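Local coordinates for PHOX (Pseudomonas fluorescens, PDB 4A9V), which hydrolyses phosphate monoesters as an alkaline phosphatase of the PhoX family, a beta-propeller enzyme that works with an iron-calcium cofactor, at residues A[117-122]-A[187-192]; A[81-86]-A[129-134]; A[92-97]-A[101-106]. All blocks are in the same frame, centred on the assembly; numbering follows the deposited sequence. Where two conformers were deposited one is given.

How the contacts relate
Contact 1 is fully buried: it joins two propeller sheets near the middle of the molecule through the side chains of three residues, with polar groups just behind them. Contact 2 is partly buried and lies within one of those sheets, where strand 118-127, which supplies half of contact 1, separates its two partners. The two contacts meet where Ile122 O probably accepts a hydrogen bond from Met85 N. Contact 3 sits at the surface, in the excursion that links strand 82-89 to strand 118-127. Apolar packing runs through all three, but contact 2 sets an indole ring against backbone and one methyl, while contact 3 adds CA-H...O contacts and a Met-aromatic pair.

Contact 1 of 3, residues A[117-122]-A[187-192]; sequences EGVSVI and GTYLTC
Val119 reaches across with both of its methyl groups, each to a different partner. Val119 CG2 lies 3.7 Å from Thr191 OG1. Val119 CG1 approaches Tyr189 CE2 obliquely, at 4.2 Å. The valine runs alongside its partners, pointing the other way, with no hydrogen bond between the segments. With CG1 anti to the backbone N (chi1 175°), the fork of Val119 is spread so that each branch has its own neighbour. A beta-branched residue suits this place, since a short side chain can touch two residues at once.

The second shell fixes the partners. Asn88 OD1 takes hydrogen bonds from the hydroxyls of both Tyr189 and Thr191, and Thr191 OG1 is also held by Asn178 ND2. The buried hydroxyls are therefore satisfied, although Val119 offers Thr191 OG1 only a methyl. On its own side, Val119 follows Gly118, whose backbone angles would press a CB against the carbonyl O of Glu117, a strain that glycine, lacking a CB, avoids.

Strand 118-127 belongs to an antiparallel four-stranded sheet and strand 189-193 to a separate mixed sheet, and Val119 also touches Ile252 of the latter. Such side-chain packing between sheets is characteristic of neighbouring blades in a beta-propeller; here it lies about 10 Å from the mu-oxo-diiron, measured from the side chain of Thr191.

Contact 2 of 3, residues A[81-86]-A[129-134]; sequences NRALMA and GQWQFV
In this packing contact Trp131 sets its six-membered ring against the backbone of Asn81 and Arg82 and the methyl of Ala83. It joins segments 81-86 and 129-134, which lie on two strands of one antiparallel propeller sheet that are not immediate neighbours. Strands 82-89 and 130-144 are separated by strand 118-127, so the ring has to span the intervening strand, and its large, flat side chain is long enough to do so.

The far corner of the six-membered ring does the touching. CZ3 of Trp131 lies 3.7 Å from Asn81 O, an oblique approach, and 3.8 Å from Arg82 C, which sits at the ring edge near its plane. The neighbouring ring atom CH2 of Trp131 is 3.9 Å from Asn81 C. Ala83 points its CB toward the ring and meets Trp131 CZ3 at 4.1 Å; a methyl group is small enough to let the ring come up close to the backbone. The CB of Trp131 leaves the backbone at a slant to the other strand, and CG anti to the carbonyl carbon (chi1 -69°) swings the indole round so that its six-membered ring meets segment 81-86.

Along the way the indole packs on Val124 and Arg126 of the middle strand. That strand is hydrogen-bonded through its backbone to segment 81-86, Val124 pairing with Ala83 and Arg126 with Asn81. Arg82 turns its CB away from the tryptophan and meets the ring through its backbone.

Were Trp131 an alanine, a gap would probably open over Val124 and Arg126, and the Ala83 methyl would lose its aromatic neighbour. No hydrogen bond or salt bridge crosses between the two segments, so what joins them directly is van der Waals packing, while Asn81 and Ala83 are hydrogen-bonded through their backbones to the strand between.

Contact 3 of 3, residues A[92-97]-A[101-106]; sequences TNYRYL and GGMPQS
Tyr94, Gly101 and Pro104 bury the greatest area here, and the tyrosine is the hub. The tyrosine side chain crosses that of Pro104 at about a right angle: Tyr94 CE2 is 3.5 Å from Pro104 CD, and the phenol oxygen Tyr94 OH is 3.7 Å from Pro104 CG. A rigid proline suits this spot, for it offers a compact apolar surface and also touches Tyr98 and Val110. Met103 comes from another direction, at the ring edge, where its SD lies 4.9 Å from the Tyr94 ring centroid and 75° off the ring normal. At the base of the tyrosine, Tyr94 CB rests 3.4 Å from Gly102 O, a carbonyl oxygen buried by the contact that has no hydrogen-bond partner in the model.

The side chain reaches these neighbours with CG anti to the carbonyl carbon (chi1 -67°). Its far end is tied down by a hydrogen bond from OH to Ile225 O, so the ring is held by packing and by a polar tether at once.

Gly101 works through its backbone. Its CA makes a CA-H...O contact of 3.4 Å to Tyr94 O, and its own O receives a second, also 3.4 Å, from Arg95 CA. Its phi of 71° is readily adopted by glycine, and a CB here would come within 3.6 Å of Arg95 O.

Helix 94-97 is thus packed against the loop leading to helix 107-115, whose start is capped by Ser106. Met103 and Tyr94 form a Met-aromatic contact, in a helical excursion between the second and third strands of an antiparallel propeller sheet.

Contact 1 of 3, residues A[117-122]-A[187-192]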
loop_
_atom_site.group_PDB
_atom_site.type_symbol
_atom_site.label_atom_id
_atom_site.label_comp_id
_atom_site.label_asym_id
_atom_site.label_seq_id
_atom_site.Cartn_x
_atom_site.Cartn_y
_atom_site.Cartn_z
ATOM N N GLU A 117 13.231 5.941 2.899
ATOM C CA GLU A 117 11.786 5.770 2.982
ATOM C C GLU A 117 11.088 7.077 2.654
ATOM O O GLU A 117 11.703 8.140 2.678
ATOM C CB GLU A 117 11.399 5.283 4.377
ATOM C CG GLU A 117 12.170 4.024 4.764
ATOM C CD GLU A 117 11.733 3.351 6.046
ATOM O OE1 GLU A 117 10.677 3.679 6.611
ATOM O OE2 GLU A 117 12.510 2.485 6.510
ATOM N N GLY A 118 9.804 6.982 2.335
ATOM C CA GLY A 118 9.008 8.157 2.008
ATOM C C GLY A 118 8.429 8.029 0.617
ATOM O O GLY A 118 7.810 7.012 0.286
ATOM N N VAL A 119 8.622 9.070 -0.187
ATOM C CA VAL A 119 8.108 9.127 -1.545
ATOM C C VAL A 119 9.207 9.670 -2.452
ATOM O O VAL A 119 10.000 10.532 -2.061
ATOM C CB VAL A 119 6.829 9.995 -1.624
ATOM C CG1 VAL A 119 6.352 10.158 -3.059
ATOM C CG2 VAL A 119 5.727 9.382 -0.769
ATOM N N SER A 120 9.251 9.140 -3.669
ATOM C CA SER A 120 10.052 9.714 -4.749
ATOM C C SER A 120 9.105 10.207 -5.837
ATOM O O SER A 120 8.332 9.426 -6.385
ATOM C CB SER A 120 10.968 8.642 -5.338
ATOM O OG SER A 120 11.862 8.133 -4.379
ATOM N N VAL A 121 9.129 11.510 -6.107
ATOM C CA VAL A 121 8.407 12.079 -7.240
ATOM C C VAL A 121 9.381 12.232 -8.399
ATOM O O VAL A 121 10.480 12.761 -8.216
ATOM C CB VAL A 121 7.806 13.459 -6.903
ATOM C CG1 VAL A 121 7.024 14.009 -8.088
ATOM C CG2 VAL A 121 6.923 13.377 -5.670
ATOM N N ILE A 122 9.010 11.677 -9.550
ATOM C CA ILE A 122 9.859 11.725 -10.734
ATOM C C ILE A 122 9.073 12.160 -11.957
ATOM O O ILE A 122 7.878 11.897 -12.066
ATOM C CB ILE A 122 10.539 10.368 -11.012
ATOM C CG1 ILE A 122 9.517 9.285 -11.376
ATOM C CG2 ILE A 122 11.402 9.952 -9.827
ATOM C CD1 ILE A 122 10.157 7.978 -11.805
ATOM N N GLY A 187 -5.728 16.363 -8.334
ATOM C CA GLY A 187 -4.334 16.446 -8.765
ATOM C C GLY A 187 -3.315 16.248 -7.660
ATOM O O GLY A 187 -2.183 16.705 -7.774
ATOM N N THR A 188 -3.685 15.492 -6.630
ATOM C CA THR A 188 -2.760 15.195 -5.556
ATOM C C THR A 188 -2.612 13.695 -5.312
ATOM O O THR A 188 -3.380 12.869 -5.820
ATOM C CB THR A 188 -3.141 15.903 -4.247
ATOM O OG1 THR A 188 -4.378 15.373 -3.766
ATOM C CG2 THR A 188 -3.237 17.420 -4.440
ATOM N N TYR A 189 -1.553 13.371 -4.579
ATOM C CA TYR A 189 -1.160 12.004 -4.295
ATOM C C TYR A 189 -1.361 11.735 -2.807
ATOM O O TYR A 189 -0.998 12.569 -1.970
ATOM C CB TYR A 189 0.323 11.837 -4.641
ATOM C CG TYR A 189 0.867 10.444 -4.430
ATOM C CD1 TYR A 189 0.436 9.401 -5.224
ATOM C CD2 TYR A 189 1.872 10.190 -3.500
ATOM C CE1 TYR A 189 0.950 8.127 -5.074
ATOM C CE2 TYR A 189 2.396 8.914 -3.343
ATOM C CZ TYR A 189 1.945 7.894 -4.154
ATOM O OH TYR A 189 2.446 6.616 -4.056
ATOM N N LEU A 190 -1.920 10.575 -2.479
ATOM C CA LEU A 190 -2.000 10.126 -1.095
ATOM C C LEU A 190 -1.018 8.988 -0.875
ATOM O O LEU A 190 -0.970 8.032 -1.659
ATOM C CB LEU A 190 -3.420 9.651 -0.766
ATOM C CG LEU A 190 -4.548 10.656 -1.028
ATOM C CD1 LEU A 190 -5.895 10.075 -0.621
ATOM C CD2 LEU A 190 -4.306 11.993 -0.344
ATOM N N THR A 191 -0.210 9.128 0.168
ATOM C CA THR A 191 0.689 8.077 0.584
ATOM C C THR A 191 0.308 7.607 1.987
ATOM O O THR A 191 -0.133 8.390 2.823
ATOM C CB THR A 191 2.170 8.512 0.505
ATOM O OG1 THR A 191 2.995 7.370 0.743
ATOM C CG2 THR A 191 2.514 9.588 1.518
ATOM N N CYS A 192 0.441 6.309 2.222
ATOM C CA CYS A 192 -0.146 5.656 3.380
ATOM C C CYS A 192 0.943 5.086 4.279
ATOM O O CYS A 192 1.745 4.263 3.842
ATOM C CB CYS A 192 -1.045 4.525 2.903
ATOM S SG CYS A 192 -2.539 5.124 2.103
#

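Contact 2 of 3, residues A[81-86]-A[129-134]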
loop_
_atom_site.group_PDB
_atom_site.type_symbol
_atom_site.label_atom_id
_atom_site.label_comp_id
_atom_site.label_asym_id
_atom_site.label_seq_id
_atom_site.Cartn_x
_atom_site.Cartn_y
_atom_site.Cartn_z
ATOM N N ASN A 81 3.355 13.820 -23.866
ATOM C CA ASN A 81 4.586 13.033 -23.765
ATOM C C ASN A 81 5.370 13.260 -22.479
ATOM O O ASN A 81 6.527 12.871 -22.379
ATOM C CB ASN A 81 5.477 13.275 -24.981
ATOM C CG ASN A 81 4.923 12.642 -26.235
ATOM O OD1 ASN A 81 4.209 11.648 -26.176
ATOM N ND2 ASN A 81 5.243 13.220 -27.374
ATOM N N ARG A 82 4.696 13.813 -21.478
ATOM C CA ARG A 82 5.282 14.006 -20.147
ATOM C C ARG A 82 4.293 13.478 -19.114
ATOM O O ARG A 82 3.082 13.540 -19.316
ATOM C CB ARG A 82 5.559 15.492 -19.853
ATOM C CG ARG A 82 6.618 16.166 -20.715
ATOM C CD ARG A 82 6.773 17.641 -20.354
ATOM N NE ARG A 82 7.561 17.832 -19.138
ATOM C CZ ARG A 82 7.790 19.011 -18.575
ATOM N NH1 ARG A 82 7.299 20.113 -19.124
ATOM N NH2 ARG A 82 8.466 19.082 -17.433
ATOM N N ALA A 83 4.812 13.046 -17.967
ATOM C CA ALA A 83 3.968 12.666 -16.832
ATOM C C ALA A 83 4.817 12.757 -15.579
ATOM O O ALA A 83 6.048 12.740 -15.650
ATOM C CB ALA A 83 3.424 11.256 -17.004
ATOM N N LEU A 84 4.165 12.863 -14.428
ATOM C CA LEU A 84 4.846 12.686 -13.157
ATOM C C LEU A 84 4.406 11.368 -12.549
ATOM O O LEU A 84 3.259 10.968 -12.676
ATOM C CB LEU A 84 4.538 13.832 -12.182
ATOM C CG LEU A 84 4.863 15.243 -12.671
ATOM C CD1 LEU A 84 4.630 16.219 -11.529
ATOM C CD2 LEU A 84 6.296 15.344 -13.178
ATOM N N MET A 85 5.321 10.715 -11.844
ATOM C CA MET A 85 4.973 9.568 -11.028
ATOM C C MET A 85 5.381 9.845 -9.594
ATOM O O MET A 85 6.462 10.373 -9.347
ATOM C CB MET A 85 5.685 8.319 -11.545
ATOM C CG MET A 85 5.222 7.924 -12.926
ATOM S SD MET A 85 6.018 6.451 -13.604
ATOM C CE MET A 85 5.273 5.155 -12.619
ATOM N N ALA A 86 4.501 9.520 -8.655
ATOM C CA ALA A 86 4.830 9.566 -7.247
ATOM C C ALA A 86 4.868 8.127 -6.765
ATOM O O ALA A 86 3.903 7.374 -6.954
ATOM C CB ALA A 86 3.778 10.355 -6.483
ATOM N N GLY A 129 8.293 6.294 -28.339
ATOM C CA GLY A 129 7.222 5.416 -27.881
ATOM C C GLY A 129 7.407 4.897 -26.462
ATOM O O GLY A 129 6.477 4.339 -25.881
ATOM N N GLN A 130 8.595 5.092 -25.892
ATOM C CA GLN A 130 8.945 4.478 -24.609
ATOM C C GLN A 130 9.088 5.542 -23.524
ATOM O O GLN A 130 9.786 6.532 -23.701
ATOM C CB GLN A 130 10.262 3.702 -24.726
ATOM C CG GLN A 130 10.310 2.725 -25.890
ATOM C CD GLN A 130 10.098 1.289 -25.454
ATOM O OE1 GLN A 130 8.984 0.892 -25.119
ATOM N NE2 GLN A 130 11.178 0.517 -25.408
ATOM N N TRP A 131 8.504 5.280 -22.366
ATOM C CA TRP A 131 8.627 6.183 -21.233
ATOM C C TRP A 131 9.950 5.979 -20.539
ATOM O O TRP A 131 10.333 4.843 -20.247
ATOM C CB TRP A 131 7.485 5.915 -20.259
ATOM C CG TRP A 131 6.149 6.327 -20.796
ATOM C CD1 TRP A 131 5.211 5.539 -21.447
ATOM C CD2 TRP A 131 5.600 7.678 -20.797
ATOM N NE1 TRP A 131 4.134 6.296 -21.841
ATOM C CE2 TRP A 131 4.312 7.594 -21.468
ATOM C CE3 TRP A 131 6.044 8.912 -20.332
ATOM C CZ2 TRP A 131 3.493 8.699 -21.611
ATOM C CZ3 TRP A 131 5.213 10.018 -20.483
ATOM C CH2 TRP A 131 3.972 9.914 -21.120
ATOM N N GLN A 132 10.619 7.079 -20.197
ATOM C CA GLN A 132 11.893 7.034 -19.492
ATOM C C GLN A 132 11.954 8.120 -18.424
ATOM O O GLN A 132 11.401 9.210 -18.581
ATOM C CB GLN A 132 13.062 7.200 -20.470
ATOM C CG GLN A 132 13.113 6.169 -21.588
ATOM C CD GLN A 132 14.230 6.443 -22.578
ATOM O OE1 GLN A 132 14.190 7.441 -23.299
ATOM N NE2 GLN A 132 15.319 5.694 -22.457
ATOM N N PHE A 133 12.704 7.832 -17.374
ATOM C CA PHE A 133 12.981 8.783 -16.319
ATOM C C PHE A 133 13.755 9.985 -16.855
ATOM O O PHE A 133 14.708 9.825 -17.618
ATOM C CB PHE A 133 13.775 8.068 -15.221
ATOM C CG PHE A 133 14.311 8.977 -14.159
ATOM C CD1 PHE A 133 13.469 9.815 -13.447
ATOM C CD2 PHE A 133 15.664 8.993 -13.862
ATOM C CE1 PHE A 133 13.966 10.645 -12.455
ATOM C CE2 PHE A 133 16.164 9.817 -12.868
ATOM C CZ PHE A 133 15.319 10.669 -12.190
ATOM N N VAL A 134 13.373 11.172 -16.392
ATOM C CA VAL A 134 14.073 12.418 -16.702
ATOM C C VAL A 134 14.822 12.919 -15.468
ATOM O O VAL A 134 14.262 13.607 -14.605
ATOM C CB VAL A 134 13.086 13.507 -17.176
ATOM C CG1 VAL A 134 13.824 14.781 -17.546
ATOM C CG2 VAL A 134 12.279 13.006 -18.358
#

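Contact 3 of 3, residues A[92-97]-A[101-106]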
loop_
_atom_site.group_PDB
_atom_site.type_symbol
_atom_site.label_atom_id
_atom_site.label_comp_id
_atom_site.label_asym_id
_atom_site.label_seq_id
_atom_site.Cartn_x
_atom_site.Cartn_y
_atom_site.Cartn_z
ATOM N N THR A 92 13.788 -0.427 4.067
ATOM C CA THR A 92 15.097 -0.681 3.487
ATOM C C THR A 92 15.645 -2.016 3.955
ATOM O O THR A 92 15.139 -2.620 4.895
ATOM C CB THR A 92 16.083 0.480 3.766
ATOM O OG1 THR A 92 17.312 0.262 3.056
ATOM C CG2 THR A 92 16.376 0.614 5.251
ATOM N N ASN A 93 16.652 -2.492 3.240
ATOM C CA ASN A 93 17.210 -3.819 3.447
ATOM C C ASN A 93 18.632 -3.670 3.970
ATOM O O ASN A 93 19.535 -3.304 3.214
ATOM C CB ASN A 93 17.235 -4.545 2.106
ATOM C CG ASN A 93 15.901 -4.457 1.384
ATOM O OD1 ASN A 93 14.877 -4.895 1.903
ATOM N ND2 ASN A 93 15.896 -3.835 0.211
ATOM N N TYR A 94 18.809 -3.794 5.281
ATOM C CA TYR A 94 20.096 -3.483 5.893
ATOM C C TYR A 94 21.247 -4.294 5.276
ATOM O O TYR A 94 22.377 -3.818 5.222
ATOM C CB TYR A 94 20.056 -3.709 7.406
ATOM C CG TYR A 94 19.147 -2.766 8.180
ATOM C CD1 TYR A 94 18.777 -1.528 7.676
ATOM C CD2 TYR A 94 18.714 -3.096 9.453
ATOM C CE1 TYR A 94 18.018 -0.644 8.426
ATOM C CE2 TYR A 94 17.972 -2.211 10.216
ATOM C CZ TYR A 94 17.671 -0.966 9.714
ATOM O OH TYR A 94 16.909 -0.067 10.430
ATOM N N ARG A 95 20.969 -5.514 4.821
ATOM C CA ARG A 95 22.026 -6.324 4.220
ATOM C C ARG A 95 22.647 -5.674 2.996
ATOM O O ARG A 95 23.797 -5.963 2.662
ATOM C CB ARG A 95 21.542 -7.740 3.898
ATOM C CG ARG A 95 20.618 -7.856 2.703
ATOM C CD ARG A 95 20.076 -9.270 2.552
ATOM N NE ARG A 95 21.146 -10.233 2.300
ATOM C CZ ARG A 95 21.192 -11.457 2.817
ATOM N NH1 ARG A 95 20.170 -11.923 3.520
ATOM N NH2 ARG A 95 22.179 -12.272 2.484
ATOM N N TYR A 96 21.890 -4.800 2.336
ATOM C CA TYR A 96 22.358 -4.102 1.141
ATOM C C TYR A 96 22.631 -2.618 1.387
ATOM O O TYR A 96 23.382 -1.999 0.642
ATOM C CB TYR A 96 21.371 -4.281 -0.015
ATOM C CG TYR A 96 21.089 -5.727 -0.346
ATOM C CD1 TYR A 96 22.121 -6.608 -0.622
ATOM C CD2 TYR A 96 19.789 -6.205 -0.412
ATOM C CE1 TYR A 96 21.868 -7.929 -0.920
ATOM C CE2 TYR A 96 19.525 -7.523 -0.730
ATOM C CZ TYR A 96 20.572 -8.386 -0.959
ATOM O OH TYR A 96 20.348 -9.715 -1.230
ATOM N N LEU A 97 21.999 -2.027 2.392
ATOM C CA LEU A 97 22.059 -0.583 2.575
ATOM C C LEU A 97 23.445 -0.130 3.044
ATOM O O LEU A 97 23.945 0.908 2.615
ATOM C CB LEU A 97 20.990 -0.130 3.572
ATOM C CG LEU A 97 20.952 1.374 3.855
ATOM C CD1 LEU A 97 20.683 2.171 2.584
ATOM C CD2 LEU A 97 19.917 1.691 4.923
ATOM N N GLY A 101 26.360 -4.449 6.320
ATOM C CA GLY A 101 25.249 -5.363 6.086
ATOM C C GLY A 101 24.391 -5.685 7.299
ATOM O O GLY A 101 23.586 -6.611 7.247
ATOM N N GLY A 102 24.526 -4.907 8.371
ATOM C CA GLY A 102 23.817 -5.186 9.619
ATOM C C GLY A 102 23.040 -3.998 10.163
ATOM O O GLY A 102 22.658 -3.082 9.423
ATOM N N MET A 103 22.763 -4.040 11.461
ATOM C CA MET A 103 21.977 -2.997 12.112
ATOM C C MET A 103 22.675 -1.647 12.034
ATOM O O MET A 103 23.895 -1.576 12.044
ATOM C CB MET A 103 21.742 -3.360 13.576
ATOM C CG MET A 103 20.876 -4.596 13.752
ATOM S SD MET A 103 19.203 -4.310 13.153
ATOM C CE MET A 103 18.518 -5.964 13.245
ATOM N N PRO A 104 21.902 -0.560 12.128
ATOM C CA PRO A 104 22.506 0.763 12.179
ATOM C C PRO A 104 23.510 0.878 13.328
ATOM O O PRO A 104 23.255 0.374 14.424
ATOM C CB PRO A 104 21.303 1.683 12.414
ATOM C CG PRO A 104 20.155 0.956 11.788
ATOM C CD PRO A 104 20.432 -0.499 12.049
ATOM N N GLN A 105 24.628 1.553 13.073
ATOM C CA GLN A 105 25.712 1.667 14.048
ATOM C C GLN A 105 25.892 3.080 14.573
ATOM O O GLN A 105 26.827 3.346 15.323
ATOM C CB GLN A 105 27.025 1.204 13.426
ATOM C CG GLN A 105 27.000 -0.249 13.019
ATOM C CD GLN A 105 28.312 -0.727 12.435
ATOM O OE1 GLN A 105 29.212 0.060 12.133
ATOM N NE2 GLN A 105 28.380 -2.015 12.171
ATOM N N SER A 106 25.134 4.021 14.028
ATOM C CA SER A 106 25.375 5.427 14.298
ATOM C C SER A 106 24.129 6.227 13.972
ATOM O O SER A 106 23.251 5.758 13.245
ATOM C CB SER A 106 26.527 5.932 13.436
ATOM O OG SER A 106 26.167 5.914 12.068
#